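Local coordinates for arginine decarboxylase, A207R protein (Paramecium bursaria Chlorella virus 1, PDB 2NVA) that probably decarboxylates arginine to agmatine with the help of pyridoxal 5'-phosphate, as a TIM-barrel member of the eukaryotic ornithine decarboxylase-like enzymes, at residues F116-I121 with E161-L166; E155-L160 with I202-K207; S85-A90 with Q105-A110. One frame throughout, in Å; residues are numbered along the deposited sequence.

Contact 1. Residues F116-I121 with E161-L166; sequences FELDKI and EYAKQL
L118 and A163 have the nearest CA atoms, 6.4 Å apart, where two helical segments run nearly parallel at 18° with their axes 10.1 Å from each other. L118 points toward helix 156-165 and carries most of the apolar contact. Its CD1 sits at the edge of the Y162 ring, near the ring plane and 3.7 Å from Y162 CD2, and also lies 3.9 Å from A163 CB; the leucine and tyrosine side chains lie alongside each other, running opposite ways. These are two of the outer helices of the TIM barrel, 115-124 and 156-165, which lie side by side on the outside of the parallel sheet; L118 also packs on F112 of strand 109-112, and A163 reaches I168 in the loop after its own helix. With CG of Y162 anti to the backbone N (chi1 -163°), the ring reaches across to the other helix, and its OH donates a 2.6 Å hydrogen bond to D119 OD1. The hydroxyl meets the syn lone pair of OD1, while the carboxylate is turned 70° against the ring, so the phenol is held at its far end as well as along its edge. L166, the first residue beyond the helical backbone angles, adds to the contact at the C-terminal end of 161-166: its CD1 lies 3.8 Å from L118 O and 4.2 Å from L118 CB, and touches the D119 carboxylate. On the far flank of helix 115-124, K120 NZ forms a salt bridge with E117 and a hydrogen bond to I269 O of the second subunit.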
# COMPACT_ATOMS: atom_id res chain seq x y z
N PHE A 116 -26.26 -3.48 14.43
CA PHE A 116 -25.33 -2.80 15.35
C PHE A 116 -25.00 -1.37 14.91
O PHE A 116 -24.76 -0.50 15.76
CB PHE A 116 -24.06 -3.61 15.54
CG PHE A 116 -24.27 -4.83 16.37
CD1 PHE A 116 -24.36 -4.73 17.76
CD2 PHE A 116 -24.43 -6.07 15.76
CE1 PHE A 116 -24.58 -5.85 18.53
CE2 PHE A 116 -24.65 -7.21 16.53
CZ PHE A 116 -24.73 -7.09 17.93
N GLU A 117 -25.00 -1.15 13.61
CA GLU A 117 -24.81 0.21 13.09
C GLU A 117 -26.02 1.10 13.44
O GLU A 117 -25.85 2.30 13.74
CB GLU A 117 -24.59 0.18 11.58
CG GLU A 117 -23.94 1.44 11.04
CD GLU A 117 -22.45 1.57 11.39
OE1 GLU A 117 -21.86 2.63 11.07
OE2 GLU A 117 -21.86 0.61 11.98
N LEU A 118 -27.22 0.52 13.38
CA LEU A 118 -28.44 1.24 13.78
C LEU A 118 -28.42 1.60 15.26
O LEU A 118 -28.84 2.70 15.64
CB LEU A 118 -29.71 0.44 13.45
CG LEU A 118 -30.04 0.29 11.96
CD1 LEU A 118 -31.17 -0.70 11.75
CD2 LEU A 118 -30.39 1.64 11.30
N ASP A 119 -27.90 0.70 16.09
CA ASP A 119 -27.71 0.98 17.52
C ASP A 119 -26.83 2.21 17.71
O ASP A 119 -27.16 3.09 18.50
CB ASP A 119 -27.05 -0.20 18.24
CG ASP A 119 -27.96 -1.39 18.36
OD1 ASP A 119 -29.19 -1.21 18.33
OD2 ASP A 119 -27.44 -2.52 18.49
N LYS A 120 -25.72 2.27 16.97
CA LYS A 120 -24.79 3.40 17.04
C LYS A 120 -25.49 4.69 16.65
O LYS A 120 -25.33 5.71 17.32
CB LYS A 120 -23.58 3.17 16.12
CG LYS A 120 -22.47 2.36 16.76
CD LYS A 120 -21.22 2.39 15.89
CE LYS A 120 -21.28 1.36 14.80
NZ LYS A 120 -20.12 1.48 13.86
N ILE A 121 -26.25 4.63 15.56
CA ILE A 121 -27.00 5.80 15.07
C ILE A 121 -27.98 6.29 16.13
O ILE A 121 -28.02 7.48 16.44
CB ILE A 121 -27.75 5.47 13.74
CG1 ILE A 121 -26.74 5.18 12.61
CG2 ILE A 121 -28.76 6.59 13.35
CD1 ILE A 121 -25.91 6.39 12.14
N GLU A 161 -37.25 -2.93 9.90
CA GLU A 161 -38.10 -2.98 11.08
C GLU A 161 -37.36 -2.51 12.31
O GLU A 161 -37.90 -1.81 13.15
CB GLU A 161 -38.64 -4.39 11.30
CG GLU A 161 -39.76 -4.75 10.33
CD GLU A 161 -40.20 -6.21 10.44
OE1 GLU A 161 -41.37 -6.49 10.08
OE2 GLU A 161 -39.39 -7.08 10.86
N TYR A 162 -36.09 -2.90 12.40
CA TYR A 162 -35.24 -2.49 13.51
C TYR A 162 -35.02 -0.98 13.49
O TYR A 162 -35.03 -0.33 14.54
CB TYR A 162 -33.92 -3.25 13.49
CG TYR A 162 -33.16 -3.19 14.80
CD1 TYR A 162 -33.65 -3.82 15.95
CD2 TYR A 162 -31.96 -2.50 14.90
CE1 TYR A 162 -32.95 -3.76 17.16
CE2 TYR A 162 -31.25 -2.44 16.08
CZ TYR A 162 -31.74 -3.08 17.20
OH TYR A 162 -31.03 -3.00 18.37
N ALA A 163 -34.80 -0.43 12.30
CA ALA A 163 -34.68 1.01 12.17
C ALA A 163 -35.96 1.71 12.64
O ALA A 163 -35.90 2.65 13.41
CB ALA A 163 -34.34 1.39 10.74
N LYS A 164 -37.12 1.21 12.19
CA LYS A 164 -38.43 1.78 12.59
C LYS A 164 -38.58 1.77 14.11
O LYS A 164 -38.99 2.76 14.72
CB LYS A 164 -39.57 0.98 11.92
CG LYS A 164 -40.97 1.62 12.05
CD LYS A 164 -41.15 2.78 11.06
CE LYS A 164 -42.41 3.58 11.38
NZ LYS A 164 -42.51 4.77 10.48
N GLN A 165 -38.23 0.63 14.71
CA GLN A 165 -38.33 0.45 16.16
C GLN A 165 -37.48 1.48 16.93
O GLN A 165 -37.88 1.93 18.00
CB GLN A 165 -37.92 -0.96 16.55
CG GLN A 165 -37.67 -1.11 18.03
CD GLN A 165 -37.37 -2.51 18.47
OE1 GLN A 165 -37.28 -2.78 19.68
NE2 GLN A 165 -37.23 -3.44 17.51
N LEU A 166 -36.32 1.82 16.37
CA LEU A 166 -35.41 2.80 16.99
C LEU A 166 -35.68 4.25 16.55
O LEU A 166 -34.88 5.14 16.86
CB LEU A 166 -33.95 2.42 16.73
CG LEU A 166 -33.40 1.13 17.35
CD1 LEU A 166 -31.94 0.94 16.94
CD2 LEU A 166 -33.54 1.14 18.87

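Contact 2. Residues E155-L160 with I202-K207; sequences EIRHLL and ISVGHK
The CA atoms of L160 and V204 come within 6.8 Å where the helical segment 156-160 meets the last turn of helix 184-204 and the chain leaving it. Both helices belong to the outer layer of the TIM barrel, and helix 184-204 ends in a Schellman motif: G205, at positive phi, is the C-prime residue, with H206 N bonded to A201 O and a weak bond from G205 N to I202 O. V204 and H206, which flank the glycine in sequence, both point toward helix 156-165. V204 wedges between R157 and L160. Its CG2 lies over the centre of one face of the R157 guanidinium, 3.8 Å from R157 CZ, and 4.1 Å from L160 CB, while its CG1 approaches L160 O at 3.5 Å. The arginine gets there by an extended chain, CG anti to the backbone N (chi1 -164°), and overlaps the valine head to tail. Beyond the valine, R157 NH1 donates to S203 OG at 3.1 Å with S203 OG close to the guanidinium plane. The stronger partner of this group is E200, whose carboxylate forms a salt bridge with the same NH1; NE forms another with E161, and together these would hold the guanidinium flat over V204. Deeper in, L160 also packs on L132 of strand 129-133 and on A201, tying the helix pair to the barrel wall. H206 grips the backbone of helix 156-165 itself: its NE2 donates to L160 O at 2.9 Å, nearly straight at 173°, with the oxygen exactly in the plane of the imidazole ring and the donor tilted 28° from the carbonyl plane.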
# COMPACT_ATOMS: atom_id res chain seq x y z
N GLU A 155 -32.34 -10.34 5.06
CA GLU A 155 -32.36 -9.50 6.25
C GLU A 155 -32.89 -8.09 6.01
O GLU A 155 -32.92 -7.29 6.94
CB GLU A 155 -30.98 -9.45 6.90
CG GLU A 155 -29.91 -9.15 5.93
CD GLU A 155 -28.50 -9.13 6.52
OE1 GLU A 155 -28.34 -9.29 7.76
OE2 GLU A 155 -27.56 -8.94 5.73
N ILE A 156 -33.28 -7.80 4.77
CA ILE A 156 -33.78 -6.47 4.41
C ILE A 156 -34.94 -6.04 5.32
O ILE A 156 -34.88 -4.98 5.95
CB ILE A 156 -34.20 -6.36 2.89
CG1 ILE A 156 -33.00 -6.57 1.93
CG2 ILE A 156 -34.86 -5.00 2.59
CD1 ILE A 156 -31.74 -5.90 2.45
N ARG A 157 -36.00 -6.86 5.39
CA ARG A 157 -37.16 -6.50 6.20
C ARG A 157 -36.82 -6.32 7.68
O ARG A 157 -37.25 -5.34 8.30
CB ARG A 157 -38.34 -7.47 6.01
CG ARG A 157 -39.61 -6.82 6.55
CD ARG A 157 -40.88 -7.64 6.43
NE ARG A 157 -41.95 -6.90 7.09
CZ ARG A 157 -42.74 -6.00 6.50
NH1 ARG A 157 -42.61 -5.72 5.21
NH2 ARG A 157 -43.68 -5.39 7.21
N HIS A 158 -36.04 -7.25 8.22
CA HIS A 158 -35.60 -7.18 9.61
C HIS A 158 -34.89 -5.86 9.93
O HIS A 158 -35.19 -5.21 10.93
CB HIS A 158 -34.68 -8.36 9.96
CG HIS A 158 -33.94 -8.18 11.26
ND1 HIS A 158 -34.55 -8.34 12.49
CD2 HIS A 158 -32.66 -7.82 11.51
CE1 HIS A 158 -33.67 -8.09 13.44
NE2 HIS A 158 -32.52 -7.78 12.88
N LEU A 159 -33.94 -5.48 9.08
CA LEU A 159 -33.15 -4.26 9.29
C LEU A 159 -34.02 -3.00 9.23
O LEU A 159 -33.84 -2.08 10.00
CB LEU A 159 -32.03 -4.16 8.26
CG LEU A 159 -30.85 -5.12 8.47
CD1 LEU A 159 -29.89 -4.98 7.32
CD2 LEU A 159 -30.13 -4.86 9.80
N LEU A 160 -34.98 -3.01 8.31
CA LEU A 160 -35.91 -1.89 8.16
C LEU A 160 -36.84 -1.79 9.37
O LEU A 160 -37.16 -0.68 9.80
CB LEU A 160 -36.71 -2.01 6.86
CG LEU A 160 -35.87 -1.87 5.57
CD1 LEU A 160 -36.65 -2.36 4.37
CD2 LEU A 160 -35.42 -0.43 5.36
N ILE A 202 -41.42 0.90 2.54
CA ILE A 202 -42.76 1.50 2.57
C ILE A 202 -43.70 0.62 3.42
O ILE A 202 -44.48 1.13 4.24
CB ILE A 202 -43.31 1.75 1.14
CG1 ILE A 202 -42.51 2.87 0.46
CG2 ILE A 202 -44.81 2.12 1.17
CD1 ILE A 202 -42.66 2.92 -1.04
N SER A 203 -43.61 -0.70 3.22
CA SER A 203 -44.43 -1.67 3.94
C SER A 203 -44.23 -1.59 5.46
O SER A 203 -45.18 -1.70 6.23
CB SER A 203 -44.15 -3.09 3.43
OG SER A 203 -44.99 -4.03 4.11
N VAL A 204 -42.98 -1.38 5.87
CA VAL A 204 -42.59 -1.24 7.28
C VAL A 204 -43.09 0.09 7.87
O VAL A 204 -43.36 0.17 9.08
CB VAL A 204 -41.05 -1.44 7.42
CG1 VAL A 204 -40.52 -0.98 8.77
CG2 VAL A 204 -40.69 -2.90 7.19
N GLY A 205 -43.25 1.11 7.03
CA GLY A 205 -43.73 2.42 7.49
C GLY A 205 -42.78 3.58 7.25
O GLY A 205 -43.03 4.70 7.69
N HIS A 206 -41.67 3.31 6.56
CA HIS A 206 -40.75 4.36 6.14
C HIS A 206 -41.32 5.06 4.92
O HIS A 206 -42.20 4.52 4.25
CB HIS A 206 -39.36 3.77 5.82
CG HIS A 206 -38.71 3.13 7.00
ND1 HIS A 206 -38.20 3.87 8.05
CD2 HIS A 206 -38.51 1.83 7.32
CE1 HIS A 206 -37.69 3.05 8.96
NE2 HIS A 206 -37.88 1.81 8.54
N LYS A 207 -40.79 6.25 4.64
CA LYS A 207 -41.19 7.05 3.48
C LYS A 207 -39.94 7.36 2.65
O LYS A 207 -39.51 8.51 2.58
CB LYS A 207 -41.91 8.33 3.94
CG LYS A 207 -43.23 8.01 4.66
CD LYS A 207 -44.04 9.25 5.06
CE LYS A 207 -43.58 9.82 6.40
NZ LYS A 207 -44.70 10.68 7.04

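Contact 3. Residues S85-A90 with Q105-A110; sequences SRIIFA and QGVDIA
A parallel strand-to-strand contact with a single beta bridge joins F89 to A110, where strand 87-89 meets the start of strand 109-112. The CA atoms of the bridged pair are 4.5 Å apart, and F89 N donates to I109 O at 2.8 Å (163°). A CA-H...O contact adds to it, with A110 CA 3.3 Å from F89 O. In the strand order these two are the outermost of the eight, so this single bridge closes the TIM barrel; helix 96-105 makes the beta-alpha-beta crossover between them. The side chains fall on two sides. I87, F89 and V107 face the helices 71-80 and 96-105: with its CG1 anti to the backbone N (chi1 179°), V107 sets that methyl 3.9 Å from I87 CG2 and equally near F89 CB. I88 meets I109 instead, CD1 to CD1 at 3.7 Å, on the side nearer the cofactor-agmatine adduct, about 8 Å from the I88 side chain; A90 belongs to that pocket. Before the strands, near S85, the two chains lie farther apart (S85 and V107 CA atoms 6.0 Å) and water enters: one molecule joins S85 O to D108 OD1, and another accepts from D108 N at 3.0 Å.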
# COMPACT_ATOMS: atom_id res chain seq x y z
N SER A 85 -24.26 19.66 4.14
CA SER A 85 -25.55 19.16 3.58
C SER A 85 -25.38 18.42 2.25
O SER A 85 -26.26 17.65 1.84
CB SER A 85 -26.56 20.31 3.42
OG SER A 85 -26.11 21.27 2.47
N ARG A 86 -24.25 18.68 1.57
CA ARG A 86 -23.93 18.06 0.27
C ARG A 86 -23.17 16.72 0.36
O ARG A 86 -22.81 16.15 -0.65
CB ARG A 86 -23.16 19.05 -0.62
CG ARG A 86 -24.01 20.18 -1.14
CD ARG A 86 -23.14 21.33 -1.65
NE ARG A 86 -22.45 20.98 -2.90
CZ ARG A 86 -21.67 21.83 -3.57
NH1 ARG A 86 -21.08 21.45 -4.70
NH2 ARG A 86 -21.47 23.05 -3.11
N ILE A 87 -22.94 16.24 1.59
CA ILE A 87 -22.15 15.03 1.85
C ILE A 87 -23.06 13.86 2.24
O ILE A 87 -23.97 14.03 3.06
CB ILE A 87 -21.10 15.28 2.98
CG1 ILE A 87 -20.17 16.44 2.58
CG2 ILE A 87 -20.28 14.00 3.31
CD1 ILE A 87 -19.28 16.94 3.70
N ILE A 88 -22.83 12.69 1.63
CA ILE A 88 -23.39 11.43 2.12
C ILE A 88 -22.22 10.71 2.78
O ILE A 88 -21.16 10.54 2.15
CB ILE A 88 -23.97 10.52 0.99
CG1 ILE A 88 -25.32 11.01 0.43
CG2 ILE A 88 -24.22 9.10 1.51
CD1 ILE A 88 -25.65 12.43 0.70
N PHE A 89 -22.40 10.31 4.04
CA PHE A 89 -21.41 9.50 4.74
C PHE A 89 -21.64 8.07 4.28
O PHE A 89 -22.31 7.28 4.97
CB PHE A 89 -21.60 9.65 6.25
CG PHE A 89 -20.38 9.32 7.08
CD1 PHE A 89 -19.34 8.51 6.59
CD2 PHE A 89 -20.31 9.77 8.40
CE1 PHE A 89 -18.25 8.19 7.40
CE2 PHE A 89 -19.22 9.47 9.21
CZ PHE A 89 -18.19 8.68 8.73
N ALA A 90 -21.10 7.73 3.10
CA ALA A 90 -21.49 6.49 2.42
C ALA A 90 -20.58 5.31 2.79
O ALA A 90 -20.00 4.65 1.91
CB ALA A 90 -21.53 6.70 0.89
N GLN A 105 -21.15 18.52 12.61
CA GLN A 105 -20.88 19.35 11.43
C GLN A 105 -22.09 19.51 10.52
O GLN A 105 -22.18 20.49 9.79
CB GLN A 105 -19.70 18.78 10.64
CG GLN A 105 -18.39 18.73 11.43
CD GLN A 105 -17.86 20.11 11.74
OE1 GLN A 105 -17.69 20.94 10.83
NE2 GLN A 105 -17.62 20.39 13.01
N GLY A 106 -23.01 18.56 10.56
CA GLY A 106 -24.17 18.64 9.66
C GLY A 106 -24.18 17.59 8.55
O GLY A 106 -24.96 17.70 7.60
N VAL A 107 -23.33 16.58 8.67
CA VAL A 107 -23.41 15.43 7.77
C VAL A 107 -24.43 14.46 8.35
O VAL A 107 -24.14 13.77 9.32
CB VAL A 107 -22.02 14.74 7.57
CG1 VAL A 107 -22.14 13.52 6.65
CG2 VAL A 107 -21.04 15.74 7.01
N ASP A 108 -25.62 14.44 7.76
CA ASP A 108 -26.75 13.74 8.36
C ASP A 108 -27.49 12.84 7.37
O ASP A 108 -28.70 12.64 7.47
CB ASP A 108 -27.72 14.75 9.02
CG ASP A 108 -28.24 15.79 8.04
OD1 ASP A 108 -27.92 15.67 6.83
OD2 ASP A 108 -28.95 16.73 8.49
N ILE A 109 -26.74 12.33 6.39
CA ILE A 109 -27.21 11.27 5.52
C ILE A 109 -26.09 10.23 5.51
O ILE A 109 -24.94 10.58 5.26
CB ILE A 109 -27.45 11.74 4.08
CG1 ILE A 109 -28.41 12.92 4.05
CG2 ILE A 109 -27.99 10.57 3.25
CD1 ILE A 109 -28.61 13.53 2.67
N ALA A 110 -26.43 8.98 5.82
CA ALA A 110 -25.42 7.90 5.89
C ALA A 110 -26.02 6.55 5.53
O ALA A 110 -27.24 6.40 5.48
CB ALA A 110 -24.78 7.83 7.29
O HOH W 1 -27.52 16.47 3.91
O HOH W 2 -25.24 15.30 4.86

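How the contacts relate
Along the chain contact 3 closes first; contacts 1 and 2 follow and interlock, since 155-160 and 161-166 are successive parts of helix 156-165, which faces helix 115-124 on one flank and helix 184-204 on the other. Their centres are about 11 Å apart, and they touch directly: K164 NZ probably bonds to G205 O, and E161 packs on V204. Contact 3 lies about 18 Å from contact 1 and about 22 Å from contact 2, centre to centre, touching neither, but strand 109-112 runs on into helix 115-124. Contact 3 joins strands 87-89 and 109-112 beside the ligand pocket, whereas contacts 1 and 2 join three consecutive helices around the barrel's outside, away from the cofactor and agmatine site.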